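Local coordinates for secretion protein Snm4 (Mycobacterium xenopi, PDB 7B7J) that probably serves as the cytosolic ubiquitin-like domain of EccD5, a component of the mycobacterial ESX-5 type VII secretion pore complex, at residues I25-V34 with L49-L60; A67-V78 with L100-T108. One frame throughout, in Å; residues are numbered along the deposited sequence.

Contact 1: I25-V34 with L49-L60; sequences IMAADVQIAV and LLKVVNTRLREL
Ile32 lays its CD1 against both methyls of Val53, 3.9 Å from CG1 and 4.0 Å from CG2, the two side chains meeting at a slant near the middle of helix 42-60. From the neighbouring strand the CB of Ala27 presses on the same Val53 CG1 at 3.5 Å, so this one methyl touches side chains from both arms of the hairpin. Toward the start of the helix segment, Ile25 and Leu49 reach for each other end on, CD1 to CD2 at 3.9 Å. Val30 uses both branches at the other end: CG2 slides past Leu57, while CG1, anti to the backbone N (chi1 168°), meets Leu60 CD1 tip to tip at 3.8 Å. Arg56 runs antiparallel alongside Ile32, its CG 3.9 Å from Ile32 CG1; the bend at chi2 (55°) then carries the guanidinium to the edge of the contact, where NE donates to a water that in turn donates to Gln31 O. A type I' turn from Ala27 to Val30 closes the hairpin; a helix packed across a hairpin is consistent with the ubiquitin-like beta-grasp fold. With no direct hydrogen bond between the segments, the join rests on contacts between aliphatic branches, and polar groups enter through one water.

Contact 2: A67-V78 with L100-T108; sequences AKGRGRWMLCLV and LWLKFLEDT
Leu75 and Leu102 form the apolar centre, CD2 to CD1 at 3.9 Å, on the face that also carries Trp73 and Phe104; helix 42-60 packs on Leu75 and Trp73. Leu100 crosses Leu75 at about a right angle. Next along the strands, Phe104 CB sits over the six-membered ring of Trp73, 3.5 Å from its centroid, and the phenyl edge is turned to the indole's five-membered ring with the planes at 53°. With CG anti to the backbone N (chi1 -174°), the phenyl ring reaches the indole and the loop, where Ala67 CA makes a CH-pi contact over one face. On the opposite face, Met74 bends at chi3 to bring CE within 3.8 Å of Leu105 CB, and Lys103 CD lies beside Cys76 SG. Between the faces runs the antiparallel ladder: Met74 and Lys103 exchange two bonds, each 2.9 Å from N to O and close to the carbonyl axis; the Arg72-Leu105 and Cys76-Trp101 pairs do too, but meet the carbonyls at more of an angle. Toward the loop end, poorly ordered Lys68 is modelled with NZ 4.9 Å from Glu106 OE1, not in contact. Backbone bonds fix the register, aromatic and aliphatic contacts make up the helix-facing side, and the charges add at most a loose attraction.

How the contacts relate
Contact 1 closes before contact 2 opens along the chain, and their centres lie about 15 Å apart. Both reach one mixed four-stranded sheet, ordered 30-37, 20-27, 99-107, 70-76: contact 1 sets helix 42-60 on the N-terminal hairpin, whereas contact 2 pairs the other two strands. The seam is strand 20-27 beside strand 99-107, which run parallel; Met26 probably hydrogen-bonds through its N to Leu100 O and through its O to Leu102 N. On the helix side of the sheet, Leu50 of the helix packs on Trp73, tying the two halves together on one face. The result is a compact beta-grasp domain, consistent with its ubiquitin-like family.

Contact 1: I25-V34 with L49-L60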
loop_
_atom_site.group_PDB
_atom_site.type_symbol
_atom_site.label_atom_id
_atom_site.label_comp_id
_atom_site.label_asym_id
_atom_site.label_seq_id
_atom_site.Cartn_x
_atom_site.Cartn_y
_atom_site.Cartn_z
ATOM N N ILE A 25 -2.876 -5.962 -2.006
ATOM C CA ILE A 25 -1.851 -4.975 -2.397
ATOM C C ILE A 25 -1.132 -5.385 -3.690
ATOM O O ILE A 25 -0.652 -6.566 -3.728
ATOM C CB ILE A 25 -0.868 -4.662 -1.231
ATOM C CG1 ILE A 25 -1.661 -4.350 0.020
ATOM C CG2 ILE A 25 0.061 -3.587 -1.642
ATOM C CD1 ILE A 25 -2.387 -3.054 -0.005
ATOM N N MET A 26 -1.189 -4.527 -4.712
ATOM C CA MET A 26 -0.433 -4.879 -5.919
ATOM C C MET A 26 0.917 -4.169 -5.777
ATOM O O MET A 26 0.929 -2.887 -5.692
ATOM C CB MET A 26 -1.192 -4.498 -7.155
ATOM C CG MET A 26 -2.537 -4.990 -7.222
ATOM S SD MET A 26 -2.508 -6.821 -7.429
ATOM C CE MET A 26 -1.588 -7.143 -8.879
ATOM N N ALA A 27 2.033 -4.886 -6.054
ATOM C CA ALA A 27 3.373 -4.250 -6.066
ATOM C C ALA A 27 4.150 -4.972 -7.096
ATOM O O ALA A 27 4.192 -6.228 -7.036
ATOM C CB ALA A 27 4.069 -4.475 -4.719
ATOM N N ALA A 28 4.856 -4.357 -8.006
ATOM C CA ALA A 28 5.654 -5.091 -8.978
ATOM C C ALA A 28 4.883 -6.235 -9.649
ATOM O O ALA A 28 5.521 -7.277 -9.870
ATOM C CB ALA A 28 6.947 -5.661 -8.358
ATOM N N ASP A 29 3.593 -6.051 -10.086
ATOM C CA ASP A 29 2.793 -7.074 -10.730
ATOM C C ASP A 29 2.540 -8.244 -9.841
ATOM O O ASP A 29 1.967 -9.203 -10.366
ATOM C CB ASP A 29 3.408 -7.394 -12.040
ATOM C CG ASP A 29 3.460 -6.196 -12.965
ATOM O OD1 ASP A 29 2.409 -5.540 -13.252
ATOM O OD2 ASP A 29 4.584 -5.990 -13.421
ATOM N N VAL A 30 2.809 -8.167 -8.541
ATOM C CA VAL A 30 2.537 -9.287 -7.589
ATOM C C VAL A 30 1.375 -8.895 -6.673
ATOM O O VAL A 30 1.364 -7.756 -6.228
ATOM C CB VAL A 30 3.795 -9.619 -6.760
ATOM C CG1 VAL A 30 3.513 -10.544 -5.589
ATOM C CG2 VAL A 30 4.910 -10.176 -7.628
ATOM N N GLN A 31 0.437 -9.814 -6.432
ATOM C CA GLN A 31 -0.647 -9.472 -5.423
ATOM C C GLN A 31 -0.233 -10.046 -4.115
ATOM O O GLN A 31 0.073 -11.298 -3.949
ATOM C CB GLN A 31 -1.928 -10.142 -5.916
ATOM C CG GLN A 31 -3.129 -9.968 -5.019
ATOM C CD GLN A 31 -4.387 -10.143 -5.822
ATOM O OE1 GLN A 31 -5.327 -9.394 -5.679
ATOM N NE2 GLN A 31 -4.544 -11.306 -6.522
ATOM N N ILE A 32 -0.403 -9.295 -3.089
ATOM C CA ILE A 32 -0.132 -9.690 -1.677
ATOM C C ILE A 32 -1.339 -9.398 -0.771
ATOM O O ILE A 32 -1.791 -8.301 -0.770
ATOM C CB ILE A 32 1.074 -8.892 -1.210
ATOM C CG1 ILE A 32 2.297 -9.161 -2.105
ATOM C CG2 ILE A 32 1.422 -9.123 0.256
ATOM C CD1 ILE A 32 3.213 -8.016 -2.064
ATOM N N ALA A 33 -1.852 -10.452 -0.125
ATOM C CA ALA A 33 -3.016 -10.295 0.730
ATOM C C ALA A 33 -2.473 -9.866 2.111
ATOM O O ALA A 33 -1.554 -10.551 2.677
ATOM C CB ALA A 33 -3.720 -11.638 0.864
ATOM N N VAL A 34 -3.102 -8.878 2.724
ATOM C CA VAL A 34 -2.760 -8.503 4.113
ATOM C C VAL A 34 -3.967 -8.174 4.905
ATOM O O VAL A 34 -4.872 -7.645 4.348
ATOM C CB VAL A 34 -1.836 -7.243 4.043
ATOM C CG1 VAL A 34 -0.432 -7.552 3.554
ATOM C CG2 VAL A 34 -2.331 -6.140 3.272
ATOM N N LEU A 49 4.117 -1.057 5.444
ATOM C CA LEU A 49 3.615 -1.895 4.369
ATOM C C LEU A 49 4.669 -2.045 3.314
ATOM O O LEU A 49 4.796 -3.278 2.848
ATOM C CB LEU A 49 2.292 -1.268 3.869
ATOM C CG LEU A 49 1.587 -2.076 2.838
ATOM C CD1 LEU A 49 1.214 -3.532 3.332
ATOM C CD2 LEU A 49 0.323 -1.391 2.291
ATOM N N LEU A 50 5.353 -1.038 2.920
ATOM C CA LEU A 50 6.450 -1.239 1.979
ATOM C C LEU A 50 7.448 -2.326 2.502
ATOM O O LEU A 50 8.028 -3.106 1.708
ATOM C CB LEU A 50 7.106 0.168 1.777
ATOM C CG LEU A 50 8.271 0.177 0.741
ATOM C CD1 LEU A 50 8.012 -0.373 -0.719
ATOM C CD2 LEU A 50 8.824 1.663 0.725
ATOM N N LYS A 51 7.700 -2.349 3.804
ATOM C CA LYS A 51 8.680 -3.327 4.340
ATOM C C LYS A 51 8.123 -4.755 4.233
ATOM O O LYS A 51 8.876 -5.644 3.856
ATOM C CB LYS A 51 9.062 -2.986 5.780
ATOM C CG LYS A 51 10.371 -2.227 5.929
ATOM C CD LYS A 51 10.952 -2.326 7.317
ATOM C CE LYS A 51 12.036 -3.375 7.431
ATOM N NZ LYS A 51 13.145 -2.911 8.297
ATOM N N VAL A 52 6.843 -4.933 4.573
ATOM C CA VAL A 52 6.258 -6.309 4.479
ATOM C C VAL A 52 6.277 -6.671 3.015
ATOM O O VAL A 52 6.469 -7.871 2.702
ATOM C CB VAL A 52 4.828 -6.206 5.124
ATOM C CG1 VAL A 52 3.911 -7.283 4.656
ATOM C CG2 VAL A 52 5.044 -6.200 6.627
ATOM N N VAL A 53 5.807 -5.764 2.134
ATOM C CA VAL A 53 5.838 -6.016 0.687
ATOM C C VAL A 53 7.183 -6.529 0.263
ATOM O O VAL A 53 7.314 -7.471 -0.624
ATOM C CB VAL A 53 5.216 -4.911 -0.083
ATOM C CG1 VAL A 53 5.607 -4.930 -1.571
ATOM C CG2 VAL A 53 3.758 -4.800 0.205
ATOM N N ASN A 54 8.238 -5.743 0.558
ATOM C CA ASN A 54 9.596 -6.073 0.143
ATOM C C ASN A 54 9.989 -7.455 0.694
ATOM O O ASN A 54 10.779 -8.077 -0.020
ATOM C CB ASN A 54 10.563 -4.977 0.463
ATOM C CG ASN A 54 10.459 -3.850 -0.580
ATOM O OD1 ASN A 54 9.920 -3.962 -1.675
ATOM N ND2 ASN A 54 10.915 -2.628 -0.169
ATOM N N THR A 55 9.634 -7.802 1.927
ATOM C CA THR A 55 9.926 -9.150 2.424
ATOM C C THR A 55 9.300 -10.188 1.427
ATOM O O THR A 55 9.956 -11.086 1.127
ATOM C CB THR A 55 9.388 -9.309 3.832
ATOM O OG1 THR A 55 10.249 -8.407 4.538
ATOM C CG2 THR A 55 9.655 -10.712 4.368
ATOM N N ARG A 56 8.022 -10.015 1.109
ATOM C CA ARG A 56 7.371 -10.947 0.175
ATOM C C ARG A 56 8.069 -10.987 -1.170
ATOM O O ARG A 56 8.294 -12.024 -1.783
ATOM C CB ARG A 56 5.897 -10.521 0.175
ATOM C CG ARG A 56 5.044 -11.522 -0.547
ATOM C CD ARG A 56 5.119 -12.963 -0.063
ATOM N NE ARG A 56 4.042 -13.636 -0.904
ATOM C CZ ARG A 56 3.663 -14.927 -0.664
ATOM N NH1 ARG A 56 4.313 -15.584 0.308
ATOM N NH2 ARG A 56 2.596 -15.483 -1.306
ATOM N N LEU A 57 8.395 -9.779 -1.734
ATOM C CA LEU A 57 9.090 -9.774 -3.053
ATOM C C LEU A 57 10.367 -10.463 -2.998
ATOM O O LEU A 57 10.846 -11.168 -3.949
ATOM C CB LEU A 57 9.242 -8.288 -3.541
ATOM C CG LEU A 57 7.940 -7.550 -3.830
ATOM C CD1 LEU A 57 8.245 -6.100 -4.357
ATOM C CD2 LEU A 57 7.090 -8.213 -4.910
ATOM N N ARG A 58 11.093 -10.304 -1.900
ATOM C CA ARG A 58 12.448 -10.924 -1.831
ATOM C C ARG A 58 12.340 -12.456 -1.823
ATOM O O ARG A 58 13.193 -13.100 -2.427
ATOM C CB ARG A 58 13.253 -10.362 -0.656
ATOM C CG ARG A 58 13.897 -9.014 -0.942
ATOM C CD ARG A 58 14.717 -8.488 0.221
ATOM N NE ARG A 58 13.894 -8.015 1.326
ATOM C CZ ARG A 58 13.918 -8.516 2.556
ATOM N NH1 ARG A 58 14.732 -9.516 2.852
ATOM N NH2 ARG A 58 13.131 -8.015 3.488
ATOM N N GLU A 59 11.337 -13.008 -1.154
ATOM C CA GLU A 59 11.120 -14.478 -1.154
ATOM C C GLU A 59 10.859 -14.930 -2.590
ATOM O O GLU A 59 11.316 -16.019 -2.957
ATOM C CB GLU A 59 9.912 -14.825 -0.293
ATOM C CG GLU A 59 10.126 -14.552 1.181
ATOM C CD GLU A 59 8.864 -14.563 2.025
ATOM O OE1 GLU A 59 8.954 -14.215 3.216
ATOM O OE2 GLU A 59 7.799 -14.922 1.494
ATOM N N LEU A 60 10.110 -14.132 -3.347
ATOM C CA LEU A 60 9.872 -14.436 -4.800
ATOM C C LEU A 60 11.015 -14.086 -5.721
ATOM O O LEU A 60 10.898 -14.482 -6.862
ATOM C CB LEU A 60 8.599 -13.765 -5.208
ATOM C CG LEU A 60 7.318 -14.085 -4.489
ATOM C CD1 LEU A 60 6.286 -13.027 -4.628
ATOM C CD2 LEU A 60 6.903 -15.488 -5.019
HETATM O O HOH W 1 1.757 -12.990 -2.200
#

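Contact 2: A67-V78 with L100-T108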
loop_
_atom_site.group_PDB
_atom_site.type_symbol
_atom_site.label_atom_id
_atom_site.label_comp_id
_atom_site.label_asym_id
_atom_site.label_seq_id
_atom_site.Cartn_x
_atom_site.Cartn_y
_atom_site.Cartn_z
ATOM N N ALA A 67 12.990 3.819 -3.829
ATOM C CA ALA A 67 12.727 5.233 -4.153
ATOM C C ALA A 67 13.584 5.766 -5.309
ATOM O O ALA A 67 14.768 6.036 -5.069
ATOM C CB ALA A 67 12.919 6.053 -2.903
ATOM N N LYS A 68 13.032 5.856 -6.516
ATOM C CA LYS A 68 13.684 6.539 -7.680
ATOM C C LYS A 68 13.761 7.860 -6.863
ATOM O O LYS A 68 12.859 8.156 -5.974
ATOM C CB LYS A 68 13.006 6.042 -8.955
ATOM C CG LYS A 68 13.649 6.625 -10.220
ATOM C CD LYS A 68 13.025 6.109 -11.529
ATOM C CE LYS A 68 13.592 6.659 -12.821
ATOM N NZ LYS A 68 12.890 6.069 -14.000
ATOM N N GLY A 69 14.839 8.626 -7.090
ATOM C CA GLY A 69 15.103 9.936 -6.447
ATOM C C GLY A 69 14.308 10.340 -5.228
ATOM O O GLY A 69 14.325 9.619 -4.208
ATOM N N ARG A 70 13.772 11.552 -5.277
ATOM C CA ARG A 70 12.969 12.053 -4.148
ATOM C C ARG A 70 11.516 11.829 -4.523
ATOM O O ARG A 70 11.254 11.756 -5.717
ATOM C CB ARG A 70 13.201 13.551 -3.964
ATOM C CG ARG A 70 14.605 13.914 -3.511
ATOM C CD ARG A 70 14.814 15.411 -3.386
ATOM N NE ARG A 70 16.166 15.687 -2.928
ATOM C CZ ARG A 70 17.233 15.738 -3.714
ATOM N NH1 ARG A 70 17.115 15.509 -5.010
ATOM N NH2 ARG A 70 18.415 16.012 -3.198
ATOM N N GLY A 71 10.639 11.686 -3.533
ATOM C CA GLY A 71 9.179 11.567 -3.807
ATOM C C GLY A 71 8.483 10.710 -2.737
ATOM O O GLY A 71 8.983 10.652 -1.599
ATOM N N ARG A 72 7.291 10.203 -3.007
ATOM C CA ARG A 72 6.368 9.819 -1.944
ATOM C C ARG A 72 5.751 8.502 -2.331
ATOM O O ARG A 72 5.320 8.375 -3.488
ATOM C CB ARG A 72 5.293 10.871 -1.702
ATOM C CG ARG A 72 5.873 12.254 -1.311
ATOM C CD ARG A 72 4.925 13.424 -0.994
ATOM N NE ARG A 72 4.790 13.893 -2.324
ATOM C CZ ARG A 72 3.928 13.417 -3.189
ATOM N NH1 ARG A 72 2.971 12.559 -2.824
ATOM N NH2 ARG A 72 4.055 13.831 -4.436
ATOM N N TRP A 73 5.694 7.570 -1.417
ATOM C CA TRP A 73 5.012 6.276 -1.619
ATOM C C TRP A 73 3.550 6.496 -1.272
ATOM O O TRP A 73 3.315 7.273 -0.335
ATOM C CB TRP A 73 5.605 5.199 -0.706
ATOM C CG TRP A 73 6.854 4.526 -1.245
ATOM C CD1 TRP A 73 8.124 4.749 -0.839
ATOM C CD2 TRP A 73 6.931 3.659 -2.414
ATOM N NE1 TRP A 73 9.005 4.033 -1.596
ATOM C CE2 TRP A 73 8.359 3.431 -2.585
ATOM C CE3 TRP A 73 6.025 2.976 -3.205
ATOM C CZ2 TRP A 73 8.854 2.623 -3.584
ATOM C CZ3 TRP A 73 6.528 2.187 -4.249
ATOM C CH2 TRP A 73 7.943 2.147 -4.486
ATOM N N MET A 74 2.642 5.964 -2.091
ATOM C CA MET A 74 1.193 6.145 -1.892
ATOM C C MET A 74 0.440 4.847 -2.212
ATOM O O MET A 74 0.970 4.023 -2.956
ATOM C CB MET A 74 0.795 7.394 -2.670
ATOM C CG MET A 74 1.097 7.188 -4.050
ATOM S SD MET A 74 0.693 8.712 -5.154
ATOM C CE MET A 74 1.635 9.937 -4.316
ATOM N N LEU A 75 -0.662 4.673 -1.544
ATOM C CA LEU A 75 -1.629 3.641 -1.902
ATOM C C LEU A 75 -2.698 4.201 -2.832
ATOM O O LEU A 75 -3.332 5.167 -2.415
ATOM C CB LEU A 75 -2.270 2.969 -0.705
ATOM C CG LEU A 75 -1.255 2.148 0.063
ATOM C CD1 LEU A 75 -2.012 1.967 1.453
ATOM C CD2 LEU A 75 -0.958 0.821 -0.632
ATOM N N CYS A 76 -2.801 3.622 -3.973
ATOM C CA CYS A 76 -3.654 4.161 -5.086
ATOM C C CYS A 76 -4.801 3.152 -5.482
ATOM O O CYS A 76 -4.648 1.955 -5.495
ATOM C CB CYS A 76 -2.846 4.491 -6.360
ATOM S SG CYS A 76 -1.661 5.795 -6.011
ATOM N N LEU A 77 -5.992 3.719 -5.908
ATOM C CA LEU A 77 -7.147 2.996 -6.514
ATOM C C LEU A 77 -6.650 2.617 -7.911
ATOM O O LEU A 77 -5.630 3.136 -8.354
ATOM C CB LEU A 77 -8.403 3.894 -6.551
ATOM C CG LEU A 77 -8.854 4.352 -5.171
ATOM C CD1 LEU A 77 -10.107 5.249 -5.393
ATOM C CD2 LEU A 77 -9.112 3.205 -4.219
ATOM N N VAL A 78 -7.495 1.851 -8.635
ATOM C CA VAL A 78 -7.152 1.328 -10.001
ATOM C C VAL A 78 -6.875 2.440 -10.975
ATOM O O VAL A 78 -6.291 2.315 -12.057
ATOM C CB VAL A 78 -8.246 0.324 -10.418
ATOM C CG1 VAL A 78 -9.611 1.039 -10.685
ATOM C CG2 VAL A 78 -7.737 -0.452 -11.533
ATOM N N LEU A 100 -5.550 -2.301 -3.824
ATOM C CA LEU A 100 -4.770 -1.019 -3.830
ATOM C C LEU A 100 -3.415 -1.245 -4.484
ATOM O O LEU A 100 -2.875 -2.326 -4.358
ATOM C CB LEU A 100 -4.576 -0.551 -2.393
ATOM C CG LEU A 100 -5.783 -0.256 -1.538
ATOM C CD1 LEU A 100 -5.301 0.136 -0.140
ATOM C CD2 LEU A 100 -6.651 0.782 -2.263
ATOM N N TRP A 101 -2.888 -0.271 -5.197
ATOM C CA TRP A 101 -1.597 -0.310 -5.833
ATOM C C TRP A 101 -0.622 0.569 -5.034
ATOM O O TRP A 101 -0.871 1.649 -4.752
ATOM C CB TRP A 101 -1.713 0.130 -7.273
ATOM C CG TRP A 101 -2.259 -0.937 -8.220
ATOM C CD1 TRP A 101 -1.543 -1.524 -9.223
ATOM C CD2 TRP A 101 -3.646 -1.372 -8.411
ATOM N NE1 TRP A 101 -2.295 -2.409 -9.941
ATOM C CE2 TRP A 101 -3.613 -2.351 -9.482
ATOM C CE3 TRP A 101 -4.869 -1.006 -7.768
ATOM C CZ2 TRP A 101 -4.813 -2.973 -9.945
ATOM C CZ3 TRP A 101 -6.015 -1.677 -8.177
ATOM C CH2 TRP A 101 -5.947 -2.585 -9.220
ATOM N N LEU A 102 0.465 -0.047 -4.652
ATOM C CA LEU A 102 1.494 0.709 -3.915
ATOM C C LEU A 102 2.397 1.329 -4.934
ATOM O O LEU A 102 3.046 0.583 -5.761
ATOM C CB LEU A 102 2.189 -0.286 -2.987
ATOM C CG LEU A 102 3.304 0.313 -2.118
ATOM C CD1 LEU A 102 2.829 1.434 -1.191
ATOM C CD2 LEU A 102 3.894 -0.881 -1.322
ATOM N N LYS A 103 2.513 2.679 -5.009
ATOM C CA LYS A 103 3.133 3.313 -6.137
ATOM C C LYS A 103 4.054 4.432 -5.541
ATOM O O LYS A 103 3.737 5.007 -4.552
ATOM C CB LYS A 103 2.048 4.007 -7.016
ATOM C CG LYS A 103 1.145 3.090 -7.796
ATOM C CD LYS A 103 0.240 3.643 -8.736
ATOM C CE LYS A 103 0.920 3.782 -10.091
ATOM N NZ LYS A 103 0.274 4.864 -10.887
ATOM N N PHE A 104 5.085 4.761 -6.243
ATOM C CA PHE A 104 6.063 5.805 -5.861
ATOM C C PHE A 104 5.882 6.957 -6.809
ATOM O O PHE A 104 5.939 6.802 -7.978
ATOM C CB PHE A 104 7.505 5.313 -5.878
ATOM C CG PHE A 104 8.546 6.272 -5.363
ATOM C CD1 PHE A 104 8.618 6.678 -4.036
ATOM C CD2 PHE A 104 9.352 6.960 -6.237
ATOM C CE1 PHE A 104 9.499 7.604 -3.531
ATOM C CE2 PHE A 104 10.259 7.904 -5.756
ATOM C CZ PHE A 104 10.327 8.262 -4.403
ATOM N N LEU A 105 5.701 8.120 -6.273
ATOM C CA LEU A 105 5.663 9.267 -7.152
ATOM C C LEU A 105 6.896 10.111 -7.001
ATOM O O LEU A 105 7.162 10.599 -5.871
ATOM C CB LEU A 105 4.390 10.014 -6.875
ATOM C CG LEU A 105 4.333 11.207 -7.857
ATOM C CD1 LEU A 105 4.682 10.889 -9.320
ATOM C CD2 LEU A 105 2.935 11.749 -7.829
ATOM N N GLU A 106 7.760 10.206 -7.951
ATOM C CA GLU A 106 9.083 10.789 -8.021
ATOM C C GLU A 106 8.817 12.307 -7.960
ATOM O O GLU A 106 7.817 12.792 -8.500
ATOM C CB GLU A 106 9.855 10.475 -9.326
ATOM C CG GLU A 106 11.283 11.035 -9.365
ATOM C CD GLU A 106 12.102 10.712 -10.612
ATOM O OE1 GLU A 106 11.521 10.047 -11.519
ATOM O OE2 GLU A 106 13.302 10.984 -10.639
ATOM N N ASP A 107 9.559 12.922 -7.344
ATOM C CA ASP A 107 9.361 14.386 -7.472
ATOM C C ASP A 107 10.384 14.902 -8.479
ATOM O O ASP A 107 11.550 14.529 -8.318
ATOM C CB ASP A 107 9.529 15.153 -6.175
ATOM C CG ASP A 107 9.127 16.563 -6.540
ATOM O OD1 ASP A 107 7.901 16.731 -6.682
ATOM O OD2 ASP A 107 10.011 17.379 -6.888
ATOM N N THR A 108 10.063 15.724 -9.466
ATOM C CA THR A 108 11.033 15.897 -10.623
ATOM C C THR A 108 11.709 17.291 -10.775
ATOM O O THR A 108 11.086 18.320 -10.724
ATOM C CB THR A 108 10.201 15.496 -11.837
ATOM O OG1 THR A 108 8.979 16.249 -11.754
ATOM C CG2 THR A 108 9.708 14.060 -11.962
#